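Local coordinates for PhiH1 repressor-like protein (Haloarcula marismortui ATCC 43049, PDB 3B73), which is of unknown function but, as a winged-helix-turn-helix protein resembling the PhiH1 phage repressor, probably binds DNA to regulate transcription, at residues B[51-54]-B[58-61]. Numbering follows the deposited sequence.
Sequences KKLA and LLQP
The carbonyl of L53, in the last turn of helix 43-55, receives two backbone N-H groups from the chain that doubles back after the helix. L58 N lies 2.9 Å from L53 O, with an angle of 152° at the hydrogen. L59 N adds a weak second bond to L53 O at 3.3 Å, so one carbonyl of the buried L53 holds both residues where loop passes into strand. Beside it, A54 CA makes a C-H...O contact of 3.4 Å with L59 O; the small methyl of alanine lets the strand backbone come this close.

Most of the apolar contact is between buried leucines, whose methyl ends suit the interior. L53 CB meets L59 CD1 at 3.7 Å, while L53 CD2 reaches L58 CD1 at 4.0 Å. L59 keeps CG anti to its carbonyl carbon (chi1 -69°), which sets CD1 alongside L53 CB. At the outer margin, A54 CB touches the ring carbon CD of P61 at 3.9 Å, a compact, puckered ring whose fixed shape tolerates the exposed margin.

Helix 13-25 covers L53 and L59, with I18 against L53 and L19 and I22 against L59, while W10 touches L53 and L58. Y67 of strand 66-69 packs on A54 and P61, so the contact ties helix 43-55, probably the recognition helix, to the first strand of the wing hairpin formed by 59-62 and 66-69.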
loop_
_atom_site.group_PDB
_atom_site.type_symbol
_atom_site.label_atom_id
_atom_site.label_comp_id
_atom_site.label_asym_id
_atom_site.label_seq_id
_atom_site.Cartn_x
_atom_site.Cartn_y
_atom_site.Cartn_z
ATOM N N LYS B 51 3.817 -15.672 -4.436
ATOM C CA LYS B 51 3.052 -16.579 -5.291
ATOM C C LYS B 51 1.841 -15.830 -5.842
ATOM O O LYS B 51 1.499 -15.961 -7.025
ATOM C CB LYS B 51 2.630 -17.834 -4.512
ATOM C CG LYS B 51 2.481 -19.101 -5.358
ATOM C CD LYS B 51 1.066 -19.249 -5.903
ATOM C CE LYS B 51 0.857 -20.590 -6.608
ATOM N NZ LYS B 51 -0.562 -20.748 -7.064
ATOM N N LYS B 52 1.226 -15.010 -4.988
ATOM C CA LYS B 52 0.024 -14.270 -5.370
ATOM C C LYS B 52 0.333 -13.203 -6.426
ATOM O O LYS B 52 -0.346 -13.105 -7.443
ATOM C CB LYS B 52 -0.598 -13.611 -4.147
ATOM C CG LYS B 52 -2.088 -13.317 -4.273
ATOM C CD LYS B 52 -2.892 -14.527 -3.860
ATOM C CE LYS B 52 -4.365 -14.223 -3.788
ATOM N NZ LYS B 52 -5.140 -15.493 -3.814
ATOM N N LEU B 53 1.372 -12.413 -6.180
ATOM C CA LEU B 53 1.797 -11.404 -7.133
ATOM C C LEU B 53 2.126 -12.024 -8.489
ATOM O O LEU B 53 1.824 -11.428 -9.531
ATOM C CB LEU B 53 2.979 -10.599 -6.567
ATOM C CG LEU B 53 2.535 -9.722 -5.388
ATOM C CD1 LEU B 53 3.676 -9.381 -4.428
ATOM C CD2 LEU B 53 1.796 -8.494 -5.886
ATOM N N ALA B 54 2.725 -13.219 -8.480
ATOM C CA ALA B 54 3.073 -13.901 -9.728
ATOM C C ALA B 54 1.822 -14.382 -10.455
ATOM O O ALA B 54 1.739 -14.305 -11.692
ATOM C CB ALA B 54 4.040 -15.058 -9.480
ATOM N N LEU B 58 2.197 -9.575 -11.735
ATOM C CA LEU B 58 2.926 -8.403 -11.290
ATOM C C LEU B 58 4.377 -8.774 -11.019
ATOM O O LEU B 58 5.269 -7.914 -11.023
ATOM C CB LEU B 58 2.270 -7.845 -10.039
ATOM C CG LEU B 58 0.825 -7.423 -10.303
ATOM C CD1 LEU B 58 0.247 -6.633 -9.121
ATOM C CD2 LEU B 58 0.719 -6.608 -11.599
ATOM N N LEU B 59 4.593 -10.065 -10.770
ATOM C CA LEU B 59 5.920 -10.644 -10.665
ATOM C C LEU B 59 5.969 -11.857 -11.583
ATOM O O LEU B 59 4.936 -12.316 -12.047
ATOM C CB LEU B 59 6.209 -11.092 -9.241
ATOM C CG LEU B 59 6.378 -9.998 -8.188
ATOM C CD1 LEU B 59 6.673 -10.621 -6.837
ATOM C CD2 LEU B 59 7.476 -8.992 -8.572
ATOM N N GLN B 60 7.171 -12.354 -11.858
ATOM C CA GLN B 60 7.333 -13.662 -12.493
ATOM C C GLN B 60 8.436 -14.460 -11.815
ATOM O O GLN B 60 9.479 -13.912 -11.456
ATOM C CB GLN B 60 7.603 -13.547 -13.993
ATOM C CG GLN B 60 8.877 -12.823 -14.373
ATOM C CD GLN B 60 9.020 -12.699 -15.877
ATOM O OE1 GLN B 60 9.001 -11.591 -16.432
ATOM N NE2 GLN B 60 9.142 -13.846 -16.551
ATOM N N PRO B 61 8.178 -15.755 -11.599
ATOM C CA PRO B 61 9.115 -16.670 -10.952
ATOM C C PRO B 61 10.210 -17.098 -11.939
ATOM O O PRO B 61 9.919 -17.499 -13.068
ATOM C CB PRO B 61 8.222 -17.860 -10.600
ATOM C CG PRO B 61 7.208 -17.855 -11.683
ATOM C CD PRO B 61 6.878 -16.405 -11.842
#